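Local atomic coordinates of alanine racemase 1 (Caldanaerobacter subterraneus subsp. tengcongensis MB4, PDB entry 4Y2W), a protein that belongs to the alanine racemase family, joining an N-terminal TIM-barrel domain to a largely beta-stranded C-terminal domain, and assembles from two subunits. Residues T252-L257 with V279-P284. The protein carries 1 engineered substitution. Sequence-based numbering, arbitrary orientation.
Sequences TRVVHL and VIATIP
Val255 and His256 both face Thr282, and this two-against-one match is a classic beta bulge between the antiparallel strands 248-260 and 278-283 of the mixed sheet in the C-terminal domain. Two backbone hydrogen bonds hold it: the N-H of Val255 points at Thr282 O, 3.1 Å from Val255 N and nearly in line with the C=O bond (173°), while Thr282 N reaches His256 O at 2.9 Å. His256 O also receives a CA-H...O contact from Ala281. Past the bulge regular pairing resumes, Leu257 lying across from Ala281 in a non-hydrogen-bonded pair. With CG anti to its carbonyl carbon (chi1 -62°), Leu257 lays CD2 against Ala281 CB at 3.6 Å, and Val254 CG1, from just before the bulge, reaches the same methyl. On the opposite face, His256 turns a ring edge to Thr282, whose OG1 lies near the ring plane, 4.0 Å from CD2; that hydroxyl is hydrogen-bonded to the carbonyl oxygen of Arg138 of the second subunit, and the imidazole meets Tyr107 of that subunit edge-to-face. The bulge therefore sits at the dimer interface. At the other end of the contact, beyond Ile283, Pro284 has no N-H to offer and sets ring carbons against Val255 CG2 and Thr252 OG1. Strand 334-336 flanks strand 248-260, its Val335 touching both Thr252 and Ile283. The Thr252 hydroxyl, anti to the backbone N (chi1 -173°), is hydrogen-bonded to Thr9 OG1, and OG1 of Thr252 lies 3.3 Å from Pro284 CD.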
ATOM      1  N   THR A 252      15.585  -5.943   3.222  1.00 35.98           N
ATOM      2  CA  THR A 252      16.030  -4.737   3.923  1.00 35.43           C
ATOM      3  C   THR A 252      17.420  -4.955   4.527  1.00 35.65           C
ATOM      4  O   THR A 252      18.046  -5.988   4.287  1.00 35.51           O
ATOM      5  CB  THR A 252      15.037  -4.312   5.018  1.00 35.09           C
ATOM      6  OG1 THR A 252      15.430  -3.042   5.548  1.00 35.17           O
ATOM      7  CG2 THR A 252      14.979  -5.332   6.146  1.00 35.23           C
ATOM      8  N   ARG A 253      17.903  -3.984   5.300  1.00 35.84           N
ATOM      9  CA  ARG A 253      19.268  -4.034   5.824  1.00 36.59           C
ATOM     10  C   ARG A 253      19.338  -3.801   7.326  1.00 36.55           C
ATOM     11  O   ARG A 253      18.463  -3.162   7.914  1.00 36.14           O
ATOM     12  CB  ARG A 253      20.142  -2.993   5.124  1.00 37.32           C
ATOM     13  CG  ARG A 253      20.240  -3.161   3.617  1.00 37.77           C
ATOM     14  CD  ARG A 253      21.159  -4.306   3.233  1.00 38.24           C
ATOM     15  NE  ARG A 253      20.904  -4.758   1.865  1.00 39.32           N
ATOM     16  CZ  ARG A 253      21.752  -5.464   1.117  1.00 39.39           C
ATOM     17  NH1 ARG A 253      22.954  -5.820   1.575  1.00 38.84           N
ATOM     18  NH2 ARG A 253      21.395  -5.809  -0.113  1.00 39.94           N
ATOM     19  N   VAL A 254      20.401  -4.315   7.940  1.00 36.20           N
ATOM     20  CA  VAL A 254      20.652  -4.063   9.349  1.00 36.23           C
ATOM     21  C   VAL A 254      21.146  -2.625   9.473  1.00 35.97           C
ATOM     22  O   VAL A 254      22.112  -2.224   8.819  1.00 35.90           O
ATOM     23  CB  VAL A 254      21.667  -5.054   9.957  1.00 37.06           C
ATOM     24  CG1 VAL A 254      21.902  -4.737  11.428  1.00 36.88           C
ATOM     25  CG2 VAL A 254      21.171  -6.488   9.805  1.00 37.55           C
ATOM     26  N   VAL A 255      20.449  -1.861  10.304  1.00 35.40           N
ATOM     27  CA  VAL A 255      20.670  -0.427  10.448  1.00 34.87           C
ATOM     28  C   VAL A 255      21.208  -0.068  11.839  1.00 34.27           C
ATOM     29  O   VAL A 255      21.798   0.996  12.020  1.00 34.21           O
ATOM     30  CB  VAL A 255      19.350   0.324  10.100  1.00 35.17           C
ATOM     31  CG1 VAL A 255      18.989   1.418  11.101  1.00 35.53           C
ATOM     32  CG2 VAL A 255      19.409   0.863   8.677  1.00 34.63           C
ATOM     33  N   HIS A 256      21.020  -0.953  12.813  1.00 34.03           N
ATOM     34  CA  HIS A 256      21.520  -0.716  14.161  1.00 34.86           C
ATOM     35  C   HIS A 256      21.636  -2.020  14.932  1.00 35.72           C
ATOM     36  O   HIS A 256      20.746  -2.860  14.858  1.00 36.10           O
ATOM     37  CB  HIS A 256      20.589   0.241  14.901  1.00 34.57           C
ATOM     38  CG  HIS A 256      20.994   0.509  16.318  1.00 34.69           C
ATOM     39  ND1 HIS A 256      22.252   0.957  16.662  1.00 34.44           N
ATOM     40  CD2 HIS A 256      20.301   0.407  17.477  1.00 34.72           C
ATOM     41  CE1 HIS A 256      22.317   1.118  17.971  1.00 34.66           C
ATOM     42  NE2 HIS A 256      21.146   0.791  18.489  1.00 34.96           N
ATOM     43  N   LEU A 257      22.738  -2.176  15.665  1.00 36.86           N
ATOM     44  CA  LEU A 257      22.949  -3.324  16.550  1.00 36.85           C
ATOM     45  C   LEU A 257      23.265  -2.847  17.967  1.00 36.77           C
ATOM     46  O   LEU A 257      24.178  -2.044  18.162  1.00 36.62           O
ATOM     47  CB  LEU A 257      24.111  -4.178  16.040  1.00 37.06           C
ATOM     48  CG  LEU A 257      23.947  -4.811  14.656  1.00 37.46           C
ATOM     49  CD1 LEU A 257      25.301  -5.196  14.080  1.00 37.70           C
ATOM     50  CD2 LEU A 257      23.026  -6.020  14.726  1.00 37.49           C
ATOM     51  N   VAL A 279      21.510  -9.751  21.399  1.00 39.43           N
ATOM     52  CA  VAL A 279      21.878  -8.762  20.392  1.00 39.38           C
ATOM     53  C   VAL A 279      20.630  -8.432  19.575  1.00 38.61           C
ATOM     54  O   VAL A 279      20.096  -9.290  18.875  1.00 38.23           O
ATOM     55  CB  VAL A 279      22.982  -9.283  19.446  1.00 40.05           C
ATOM     56  CG1 VAL A 279      23.386  -8.207  18.446  1.00 39.61           C
ATOM     57  CG2 VAL A 279      24.194  -9.745  20.243  1.00 40.43           C
ATOM     58  N   ILE A 280      20.170  -7.188  19.674  1.00 38.48           N
ATOM     59  CA  ILE A 280      18.982  -6.728  18.955  1.00 37.60           C
ATOM     60  C   ILE A 280      19.383  -5.879  17.759  1.00 37.18           C
ATOM     61  O   ILE A 280      20.149  -4.923  17.892  1.00 38.50           O
ATOM     62  CB  ILE A 280      18.067  -5.880  19.866  1.00 37.09           C
ATOM     63  CG1 ILE A 280      17.735  -6.645  21.152  1.00 37.80           C
ATOM     64  CG2 ILE A 280      16.797  -5.468  19.131  1.00 36.56           C
ATOM     65  CD1 ILE A 280      17.161  -8.028  20.925  1.00 38.16           C
ATOM     66  N   ALA A 281      18.864  -6.226  16.589  1.00 36.06           N
ATOM     67  CA  ALA A 281      19.054  -5.399  15.410  1.00 36.04           C
ATOM     68  C   ALA A 281      17.763  -4.648  15.103  1.00 35.80           C
ATOM     69  O   ALA A 281      16.666  -5.151  15.349  1.00 35.87           O
ATOM     70  CB  ALA A 281      19.479  -6.245  14.222  1.00 36.17           C
ATOM     71  N   THR A 282      17.907  -3.437  14.580  1.00 34.54           N
ATOM     72  CA  THR A 282      16.774  -2.656  14.110  1.00 33.92           C
ATOM     73  C   THR A 282      16.858  -2.592  12.586  1.00 33.46           C
ATOM     74  O   THR A 282      17.945  -2.426  12.021  1.00 32.97           O
ATOM     75  CB  THR A 282      16.794  -1.233  14.697  1.00 33.89           C
ATOM     76  OG1 THR A 282      17.008  -1.299  16.112  1.00 34.99           O
ATOM     77  CG2 THR A 282      15.488  -0.520  14.422  1.00 33.87           C
ATOM     78  N   ILE A 283      15.715  -2.723  11.923  1.00 32.27           N
ATOM     79  CA  ILE A 283      15.681  -2.717  10.465  1.00 32.00           C
ATOM     80  C   ILE A 283      14.659  -1.696   9.972  1.00 31.25           C
ATOM     81  O   ILE A 283      13.557  -1.602  10.515  1.00 30.61           O
ATOM     82  CB  ILE A 283      15.399  -4.121   9.882  1.00 32.51           C
ATOM     83  CG1 ILE A 283      14.200  -4.788  10.578  1.00 33.14           C
ATOM     84  CG2 ILE A 283      16.634  -5.004  10.011  1.00 32.18           C
ATOM     85  CD1 ILE A 283      13.949  -6.215  10.130  1.00 33.62           C
ATOM     86  N   PRO A 284      15.019  -0.925   8.935  1.00 30.81           N
ATOM     87  CA  PRO A 284      14.180   0.189   8.512  1.00 30.58           C
ATOM     88  C   PRO A 284      13.017  -0.246   7.618  1.00 30.56           C
ATOM     89  O   PRO A 284      12.847   0.277   6.516  1.00 29.82           O
ATOM     90  CB  PRO A 284      15.169   1.080   7.759  1.00 30.46           C
ATOM     91  CG  PRO A 284      16.108   0.107   7.130  1.00 30.75           C
ATOM     92  CD  PRO A 284      16.212  -1.060   8.078  1.00 30.81           C
TER